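Side-chain contacts in putative uncharacterized protein (Bacteroides thetaiotaomicron, PDB 2RBK), which probably acts as a magnesium-dependent phosphatase of the haloacid dehalogenase superfamily, here holding a vanadate-type mimic of the phosphoryl group in transfer: residues Y81-P86 against K184-Q189; E157-V162 against C169-W174. All blocks are in the same frame, centred on the assembly; numbering follows the deposited sequence. Where two conformers were deposited one is given.

Contact 1. Residues Y81-P86 against K184-Q189. With VN4 (oxido(dioxo)vanadium), chain C.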
ATOM      1  N   TYR A  81       6.821 -14.013   0.968  1.00  8.70           N
ATOM      2  CA  TYR A  81       5.583 -14.333   0.295  1.00  9.10           C
ATOM      3  C   TYR A  81       5.503 -13.498  -0.972  1.00  8.85           C
ATOM      4  O   TYR A  81       5.842 -12.318  -0.954  1.00  9.51           O
ATOM      5  CB  TYR A  81       4.323 -14.056   1.161  1.00  9.43           C
ATOM      6  CG  TYR A  81       3.055 -14.271   0.392  1.00  9.14           C
ATOM      7  CD1 TYR A  81       2.614 -15.530   0.005  1.00  9.59           C
ATOM      8  CD2 TYR A  81       2.295 -13.183  -0.022  1.00  9.45           C
ATOM      9  CE1 TYR A  81       1.480 -15.708  -0.744  1.00  9.80           C
ATOM     10  CE2 TYR A  81       1.168 -13.354  -0.793  1.00  9.43           C
ATOM     11  CZ  TYR A  81       0.737 -14.619  -1.154  1.00  9.11           C
ATOM     12  OH  TYR A  81      -0.399 -14.832  -1.874  1.00 10.62           O
ATOM     13  N   LYS A  82       5.012 -14.086  -2.056  1.00  9.49           N
ATOM     14  CA  LYS A  82       4.681 -13.320  -3.253  0.56  9.59           C
ATOM     15  C   LYS A  82       3.565 -14.048  -3.985  1.00  8.97           C
ATOM     16  O   LYS A  82       3.252 -15.209  -3.682  1.00  9.81           O
ATOM     17  CB  LYS A  82       5.883 -13.095  -4.150  0.56 11.12           C
ATOM     18  CG  LYS A  82       6.705 -14.304  -4.549  0.56 12.54           C
ATOM     19  CD  LYS A  82       7.686 -13.987  -5.659  0.56 13.13           C
ATOM     20  CE  LYS A  82       8.183 -15.201  -6.419  0.56 14.94           C
ATOM     21  NZ  LYS A  82       9.504 -15.115  -7.086  0.56 22.73           N
ATOM     22  N   SER A  83       2.991 -13.342  -4.943  1.00  9.88           N
ATOM     23  CA  SER A  83       1.934 -13.898  -5.741  1.00  9.63           C
ATOM     24  C   SER A  83       1.985 -13.319  -7.150  1.00  9.44           C
ATOM     25  O   SER A  83       2.729 -12.400  -7.419  1.00 11.20           O
ATOM     26  CB  SER A  83       0.534 -13.622  -5.126  1.00 10.66           C
ATOM     27  OG  SER A  83       0.277 -12.242  -5.154  1.00 11.61           O
ATOM     28  N   ALA A  84       1.160 -13.866  -8.018  1.00  9.87           N
ATOM     29  CA  ALA A  84       1.045 -13.383  -9.384  1.00 10.81           C
ATOM     30  C   ALA A  84      -0.422 -13.521  -9.795  1.00  9.88           C
ATOM     31  O   ALA A  84      -1.147 -14.417  -9.365  1.00 11.43           O
ATOM     32  CB  ALA A  84       1.933 -14.128 -10.323  1.00 15.51           C
ATOM     33  N   ILE A  85      -0.859 -12.629 -10.684  1.00  9.69           N
ATOM     34  CA  ILE A  85      -2.220 -12.592 -11.168  1.00  9.69           C
ATOM     35  C   ILE A  85      -2.443 -13.633 -12.238  1.00  9.36           C
ATOM     36  O   ILE A  85      -1.606 -13.770 -13.142  1.00 10.42           O
ATOM     37  CB  ILE A  85      -2.515 -11.159 -11.684  1.00  9.50           C
ATOM     38  CG1 ILE A  85      -2.407 -10.135 -10.565  1.00 10.79           C
ATOM     39  CG2 ILE A  85      -3.876 -11.104 -12.337  1.00 10.80           C
ATOM     40  CD1 ILE A  85      -2.433  -8.720 -11.043  1.00 11.25           C
ATOM     41  N   PRO A  86      -3.554 -14.344 -12.228  1.00  9.93           N
ATOM     42  CA  PRO A  86      -3.888 -15.253 -13.333  1.00 10.26           C
ATOM     43  C   PRO A  86      -3.743 -14.547 -14.698  1.00 10.27           C
ATOM     44  O   PRO A  86      -4.239 -13.441 -14.881  1.00 10.24           O
ATOM     45  CB  PRO A  86      -5.346 -15.617 -13.054  1.00 11.18           C
ATOM     46  CG  PRO A  86      -5.415 -15.603 -11.551  1.00 13.55           C
ATOM     47  CD  PRO A  86      -4.586 -14.381 -11.196  1.00 11.40           C
ATOM     48  N   LYS A 184      -6.105 -13.272  -5.840  1.00 10.92           N
ATOM     49  CA  LYS A 184      -7.059 -13.680  -4.826  1.00 11.40           C
ATOM     50  C   LYS A 184      -6.455 -13.702  -3.447  1.00 10.08           C
ATOM     51  O   LYS A 184      -5.481 -14.370  -3.185  1.00 11.20           O
ATOM     52  CB  LYS A 184      -7.574 -15.092  -5.164  1.00 14.01           C
ATOM     53  CG  LYS A 184      -8.487 -15.804  -4.212  1.00 17.14           C
ATOM     54  CD  LYS A 184      -9.880 -15.225  -4.462  1.00 23.20           C
ATOM     55  CE  LYS A 184     -10.921 -16.041  -3.724  1.00 24.58           C
ATOM     56  NZ  LYS A 184     -12.149 -15.174  -3.689  1.00 27.33           N
ATOM     57  N   GLY A 185      -7.114 -12.963  -2.517  1.00 10.77           N
ATOM     58  CA  GLY A 185      -6.709 -12.953  -1.144  1.00 11.54           C
ATOM     59  C   GLY A 185      -5.577 -12.009  -0.809  1.00 10.86           C
ATOM     60  O   GLY A 185      -5.318 -11.806   0.379  1.00 13.02           O
ATOM     61  N   ASP A 186      -4.913 -11.395  -1.789  1.00 10.12           N
ATOM     62  CA  ASP A 186      -3.768 -10.540  -1.528  1.00  9.87           C
ATOM     63  C   ASP A 186      -4.194  -9.129  -1.244  1.00  9.59           C
ATOM     64  O   ASP A 186      -4.411  -8.317  -2.133  1.00 11.81           O
ATOM     65  CB  ASP A 186      -2.796 -10.624  -2.697  1.00 10.03           C
ATOM     66  CG  ASP A 186      -2.239 -12.053  -2.777  1.00 11.19           C
ATOM     67  OD1 ASP A 186      -2.079 -12.702  -1.724  1.00 12.46           O
ATOM     68  OD2 ASP A 186      -2.064 -12.501  -3.921  1.00 12.60           O
ATOM     69  N   THR A 187      -4.352  -8.842   0.046  1.00 10.99           N
ATOM     70  CA  THR A 187      -4.589  -7.531   0.609  1.00 10.48           C
ATOM     71  C   THR A 187      -3.598  -7.296   1.736  1.00 10.03           C
ATOM     72  O   THR A 187      -2.867  -8.229   2.121  1.00 10.10           O
ATOM     73  CB  THR A 187      -6.024  -7.308   1.177  1.00 16.98           C
ATOM     74  OG1 THR A 187      -6.133  -8.005   2.373  1.00 23.05           O
ATOM     75  CG2 THR A 187      -7.073  -7.818   0.190  1.00 20.64           C
ATOM     76  N   LYS A 188      -3.581  -6.109   2.295  1.00  9.83           N
ATOM     77  CA  LYS A 188      -2.622  -5.890   3.388  1.00  9.67           C
ATOM     78  C   LYS A 188      -2.833  -6.828   4.566  1.00  9.23           C
ATOM     79  O   LYS A 188      -1.880  -7.073   5.319  1.00 11.27           O
ATOM     80  CB  LYS A 188      -2.637  -4.429   3.790  1.00  9.53           C
ATOM     81  CG  LYS A 188      -2.119  -3.478   2.739  1.00 10.39           C
ATOM     82  CD  LYS A 188      -2.232  -2.052   3.134  1.00  9.66           C
ATOM     83  CE  LYS A 188      -1.882  -1.115   1.970  1.00 11.04           C
ATOM     84  NZ  LYS A 188      -1.759   0.312   2.389  1.00 10.31           N
ATOM     85  N   GLN A 189      -4.045  -7.303   4.774  1.00  9.47           N
ATOM     86  CA  GLN A 189      -4.301  -8.312   5.824  1.00 10.18           C
ATOM     87  C   GLN A 189      -3.454  -9.547   5.640  1.00  9.45           C
ATOM     88  O   GLN A 189      -2.918 -10.124   6.605  1.00  9.28           O
ATOM     89  CB  GLN A 189      -5.793  -8.700   5.862  1.00 13.79           C
ATOM     90  CG  GLN A 189      -6.237 -10.015   6.379  1.00 14.68           C
ATOM     91  CD  GLN A 189      -7.721 -10.170   6.505  1.00 15.49           C
ATOM     92  OE1 GLN A 189      -8.470  -9.256   6.135  1.00 18.63           O
ATOM     93  NE2 GLN A 189      -8.198 -11.285   7.086  1.00 22.52           N
TER
HETATM   94  V   VN4 C 601      -0.418   3.387   0.794  1.00 15.22           V
HETATM   95  O1  VN4 C 601       1.216   3.547   1.064  1.00 18.50           O
HETATM   96  O2  VN4 C 601      -1.476   4.794   0.833  1.00 10.41           O
HETATM   97  O3  VN4 C 601      -1.186   2.017  -0.158  1.00 15.03           O
HETATM   98  O   HOH W   1       0.260   3.783  -1.180  1.00 19.13           O
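Two hydroxyls, those of Tyr81 and Ser83, share the carboxylate of Asp186 and, in this haloacid dehalogenase fold, tie the end of core strand 78-82 and the linker after it to the linker returning from the cap domain. Residues 81-86 lead out of core strand 78-82 toward cap helix 87-100, and residues 184-189 bring the chain back from cap strand 180-182 into core helix 188-199. Tyr81 OH donates to Asp186 OD1 over 2.7 Å, approaching on the syn side and only 21° out of the carboxylate plane. With CG anti to the backbone N (chi1 174°), the phenol reaches across to the aspartate, whose oxygen lies at the ring edge, Tyr81 CE2 to Asp186 OD1 being 3.4 Å. Ser83 OG donates to Asp186 OD2, also over 2.7 Å, but drops in from above the plane, 59° out of it. The buried carboxylate is thus gripped at each oxygen by a different donor, which should fix its rotation. An alanine at this position removes both acceptors, and would probably leave the two hydroxyls without their shared mate and the linkers joined less firmly.

Further out, Lys190 makes a cation-pi contact with the Tyr81 ring, and Asp186 O accepts from Thr182 OG1. Gly185 just ahead has a backbone turn in which a CB would jam against the preceding carbonyl O. Thr187 then N-caps the helix, its OG1 weakly accepting from Gln189 N at 3.3 Å. From the first turn, the extended Lys188 runs into the pocket, where its NZ donates to VN4 O3 over 3.1 Å.

Contact 2. Residues E157-V162 against C169-W174; sequences EEEKEV and CEIGRW. With VN4 (oxido(dioxo)vanadium), chain C.
Glu159, on helix 156-162, meets Arg173 in segment 169-174 in a salt bridge within the cap domain, close to the surface. This is the tight part. The two side chains run alongside each other, pointing opposite ways, and end almost coplanar, carboxylate and guanidinium 10° apart. Arg173 NH2 donates to Glu159 OE1 over 2.8 Å, nearly straight at 164° and in the guanidinium plane, using the anti lone pair of the oxygen. Arg173 NE adds a weak second bond to the same OE1 at 3.4 Å, so the glutamate is held by one oxygen at the edge of the guanidinium. The extended glutamate, CG anti to its own N (chi1 171°), carries its carboxylate well clear of the helix. Arg173 NH1 bonds Ile154 O, which should help keep the guanidinium from turning.

The other carboxylate oxygen has a looser setting. Glu159 OE2 stands 4.0 Å from Ile171 CG2, a loose touch, and a doubtful one, since the isoleucine was modelled in two conformers. Water fills in here: one molecule donates to Glu159 OE2 and, at a long distance, to Ile171 O, while another links Glu159 OE1 to Arg173 NE, 2.7 Å from that nitrogen.

Next along the chain, Trp174 turns to the catalytic pocket. Its indole lays one face against the vanadium ligand, with the metal-bound water 3.0 Å above the ring plane, and Trp174 CB comes within 3.4 Å of VN4 O2. Phe178 meets this ring edge-to-face. In the fold around the salt bridge, helix 156-162 rests on helix 87-100 through Val162 against Met93 and Phe96, while strand 170-172 pairs antiparallel with strand 180-182.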
ATOM      1  N   GLU A 157     -17.062   3.481 -11.724  1.00 22.31           N
ATOM      2  CA  GLU A 157     -17.982   2.978 -12.750  1.00 21.69           C
ATOM      3  C   GLU A 157     -17.238   2.020 -13.678  1.00 23.51           C
ATOM      4  O   GLU A 157     -17.712   0.946 -14.008  1.00 24.00           O
ATOM      5  CB  GLU A 157     -18.579   4.178 -13.495  1.00 28.53           C
ATOM      6  CG  GLU A 157     -19.332   3.981 -14.769  1.00 34.73           C
ATOM      7  CD  GLU A 157     -19.948   5.312 -15.145  1.00 33.69           C
ATOM      8  OE1 GLU A 157     -21.155   5.496 -15.115  1.00 36.69           O
ATOM      9  OE2 GLU A 157     -19.150   6.235 -15.469  1.00 47.21           O
ATOM     10  N   GLU A 158     -16.038   2.402 -14.144  1.00 20.85           N
ATOM     11  CA  GLU A 158     -15.294   1.477 -15.025  1.00 20.83           C
ATOM     12  C   GLU A 158     -14.844   0.247 -14.320  1.00 18.86           C
ATOM     13  O   GLU A 158     -14.813  -0.825 -14.897  1.00 20.40           O
ATOM     14  CB  GLU A 158     -14.113   2.239 -15.626  1.00 19.74           C
ATOM     15  CG  GLU A 158     -14.542   3.287 -16.635  1.00 23.03           C
ATOM     16  CD  GLU A 158     -13.449   4.287 -16.992  1.00 24.71           C
ATOM     17  OE1 GLU A 158     -12.492   4.513 -16.185  1.00 23.19           O
ATOM     18  OE2 GLU A 158     -13.590   4.911 -18.101  1.00 30.85           O
ATOM     19  N   GLU A 159     -14.484   0.357 -13.055  1.00 18.99           N
ATOM     20  CA  GLU A 159     -14.168  -0.812 -12.245  1.00 19.02           C
ATOM     21  C   GLU A 159     -15.332  -1.782 -12.299  1.00 19.24           C
ATOM     22  O   GLU A 159     -15.089  -2.937 -12.497  1.00 21.24           O
ATOM     23  CB  GLU A 159     -13.811  -0.381 -10.830  1.00 19.27           C
ATOM     24  CG  GLU A 159     -13.665  -1.476  -9.796  1.00 22.33           C
ATOM     25  CD  GLU A 159     -13.404  -0.920  -8.409  1.00 26.12           C
ATOM     26  OE1 GLU A 159     -12.944   0.237  -8.254  1.00 27.67           O
ATOM     27  OE2 GLU A 159     -13.646  -1.634  -7.401  1.00 27.34           O
ATOM     28  N   LYS A 160     -16.593  -1.323 -12.095  1.00 19.31           N
ATOM     29  CA  LYS A 160     -17.710  -2.268 -12.129  1.00 21.94           C
ATOM     30  C   LYS A 160     -17.903  -2.867 -13.515  1.00 23.58           C
ATOM     31  O   LYS A 160     -18.311  -4.021 -13.649  1.00 30.57           O
ATOM     32  CB  LYS A 160     -19.004  -1.628 -11.581  1.00 24.43           C
ATOM     33  CG  LYS A 160     -18.931  -1.112 -10.144  1.00 26.68           C
ATOM     34  CD  LYS A 160     -18.412  -2.128  -9.158  1.00 26.82           C
ATOM     35  CE  LYS A 160     -18.562  -1.889  -7.697  1.00 27.74           C
ATOM     36  NZ  LYS A 160     -18.253  -3.034  -6.796  1.00 34.30           N
ATOM     37  N   GLU A 161     -17.543  -2.139 -14.567  1.00 25.53           N
ATOM     38  CA  GLU A 161     -17.637  -2.653 -15.904  1.00 26.74           C
ATOM     39  C   GLU A 161     -16.619  -3.783 -16.172  1.00 26.60           C
ATOM     40  O   GLU A 161     -16.958  -4.783 -16.863  1.00 31.61           O
ATOM     41  CB  GLU A 161     -17.464  -1.519 -16.939  1.00 30.71           C
ATOM     42  CG  GLU A 161     -18.002  -1.908 -18.322  1.00 37.39           C
ATOM     43  CD  GLU A 161     -17.739  -0.829 -19.357  1.00 40.50           C
ATOM     44  OE1 GLU A 161     -17.482   0.332 -18.904  1.00 40.34           O
ATOM     45  OE2 GLU A 161     -17.786  -1.219 -20.559  1.00 40.34           O
ATOM     46  N   VAL A 162     -15.400  -3.645 -15.692  1.00 23.60           N
ATOM     47  CA  VAL A 162     -14.374  -4.654 -15.940  1.00 21.33           C
ATOM     48  C   VAL A 162     -14.385  -5.762 -14.907  1.00 20.28           C
ATOM     49  O   VAL A 162     -13.770  -6.798 -15.159  1.00 22.87           O
ATOM     50  CB  VAL A 162     -12.980  -4.021 -15.997  1.00 22.07           C
ATOM     51  CG1 VAL A 162     -12.487  -3.640 -14.624  1.00 21.57           C
ATOM     52  CG2 VAL A 162     -11.933  -4.973 -16.590  1.00 22.75           C
ATOM     53  N   CYS A 169      -9.505 -11.528  -8.673  1.00 11.37           N
ATOM     54  CA  CYS A 169      -8.565 -10.547  -8.143  1.00 10.77           C
ATOM     55  C   CYS A 169      -9.192  -9.718  -7.025  1.00 10.76           C
ATOM     56  O   CYS A 169     -10.392  -9.473  -6.959  1.00 14.03           O
ATOM     57  CB  CYS A 169      -8.056  -9.619  -9.213  1.00 11.70           C
ATOM     58  SG  CYS A 169      -7.008 -10.314 -10.447  1.00 14.62           S
ATOM     59  N   GLU A 170      -8.322  -9.201  -6.183  1.00 10.21           N
ATOM     60  CA  GLU A 170      -8.632  -8.163  -5.234  1.00 10.68           C
ATOM     61  C   GLU A 170      -8.407  -6.819  -5.868  1.00 10.65           C
ATOM     62  O   GLU A 170      -7.498  -6.644  -6.698  1.00 12.18           O
ATOM     63  CB  GLU A 170      -7.702  -8.266  -4.038  1.00 11.80           C
ATOM     64  CG  GLU A 170      -7.765  -9.588  -3.321  1.00 13.08           C
ATOM     65  CD  GLU A 170      -9.106 -10.073  -2.830  1.00 15.31           C
ATOM     66  OE1 GLU A 170      -9.971  -9.255  -2.506  1.00 18.53           O
ATOM     67  OE2 GLU A 170      -9.290 -11.327  -2.763  1.00 16.80           O
ATOM     68  N   ILE A 171      -9.209  -5.832  -5.508  1.00 12.45           N
ATOM     69  CA  ILE A 171      -9.117  -4.502  -6.023  0.62 13.06           C
ATOM     70  C   ILE A 171      -9.190  -3.538  -4.870  1.00 15.39           C
ATOM     71  O   ILE A 171     -10.150  -3.627  -4.083  1.00 22.25           O
ATOM     72  CB  ILE A 171     -10.206  -4.165  -7.060  0.62 16.92           C
ATOM     73  CG1 ILE A 171     -10.402  -5.237  -8.123  0.62 19.24           C
ATOM     74  CG2 ILE A 171      -9.832  -2.803  -7.620  0.62 21.14           C
ATOM     75  CD1 ILE A 171     -11.815  -5.190  -8.661  0.62 25.91           C
ATOM     76  N   GLY A 172      -8.179  -2.659  -4.729  1.00 17.43           N
ATOM     77  CA  GLY A 172      -8.206  -1.676  -3.662  1.00 22.35           C
ATOM     78  C   GLY A 172      -7.826  -0.294  -4.122  1.00 15.12           C
ATOM     79  O   GLY A 172      -7.079  -0.196  -5.096  1.00 15.57           O
ATOM     80  N   ARG A 173      -8.211   0.738  -3.439  1.00 16.35           N
ATOM     81  CA  ARG A 173      -7.677   2.106  -3.750  1.00 16.22           C
ATOM     82  C   ARG A 173      -7.072   2.814  -2.509  1.00 17.56           C
ATOM     83  O   ARG A 173      -7.574   2.767  -1.391  1.00 17.48           O
ATOM     84  CB  ARG A 173      -8.706   3.060  -4.290  1.00 17.99           C
ATOM     85  CG  ARG A 173      -9.553   2.643  -5.434  1.00 22.31           C
ATOM     86  CD  ARG A 173     -10.523   3.629  -6.089  1.00 25.63           C
ATOM     87  NE  ARG A 173     -11.165   2.887  -7.197  1.00 23.17           N
ATOM     88  CZ  ARG A 173     -11.067   3.199  -8.432  1.00 16.96           C
ATOM     89  NH1 ARG A 173     -10.435   4.316  -8.786  1.00 19.64           N
ATOM     90  NH2 ARG A 173     -11.615   2.459  -9.400  1.00 18.91           N
ATOM     91  N   TRP A 174      -5.930   3.528  -2.744  1.00 17.43           N
ATOM     92  CA  TRP A 174      -5.330   4.471  -1.862  1.00 17.10           C
ATOM     93  C   TRP A 174      -5.328   5.919  -2.289  1.00 18.78           C
ATOM     94  O   TRP A 174      -4.986   6.798  -1.586  1.00 19.51           O
ATOM     95  CB  TRP A 174      -3.899   4.056  -1.494  1.00 16.43           C
ATOM     96  CG  TRP A 174      -2.911   3.784  -2.580  1.00 16.69           C
ATOM     97  CD1 TRP A 174      -2.739   2.594  -3.282  1.00 16.67           C
ATOM     98  CD2 TRP A 174      -1.922   4.684  -3.107  1.00 16.46           C
ATOM     99  NE1 TRP A 174      -1.750   2.700  -4.168  1.00 15.86           N
ATOM    100  CE2 TRP A 174      -1.201   3.949  -4.094  1.00 16.72           C
ATOM    101  CE3 TRP A 174      -1.547   5.987  -2.847  1.00 16.68           C
ATOM    102  CZ2 TRP A 174      -0.138   4.465  -4.841  1.00 20.26           C
ATOM    103  CZ3 TRP A 174      -0.495   6.522  -3.566  1.00 19.10           C
ATOM    104  CH2 TRP A 174       0.174   5.777  -4.515  1.00 20.82           C
TER
HETATM  105  V   VN4 C 601      -0.418   3.387   0.794  1.00 15.22           V
HETATM  106  O1  VN4 C 601       1.216   3.547   1.064  1.00 18.50           O
HETATM  107  O2  VN4 C 601      -1.476   4.794   0.833  1.00 10.41           O
HETATM  108  O3  VN4 C 601      -1.186   2.017  -0.158  1.00 15.03           O
HETATM  109  O   HOH W   2     -12.384  -1.425  -5.052  1.00 40.45           O
HETATM  110  O   HOH W   3     -13.168   1.817  -5.822  1.00 46.47           O
HETATM  111  O   HOH W   1       0.260   3.783  -1.180  1.00 19.13           O

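Contact 2 is nested in the chain loop that contact 1 closes: contact 2 joins parts of the cap, while contact 1 ties together the linkers by which that cap leaves and rejoins the core. Their centres lie about 15 Å apart, yet they meet directly. Gly185 N probably hydrogen-bonds Glu170 OE2 at 2.7 Å, and Ile85 CG2 packs on Cys169 SG at 3.7 Å. Both also reach the vanadium ligand, contact 1 through Lys188 from the core and contact 2 through Trp174 from the cap, so the pocket is lined from both domains. The magnesium ion lies about 9 Å from the Arg173 side chain.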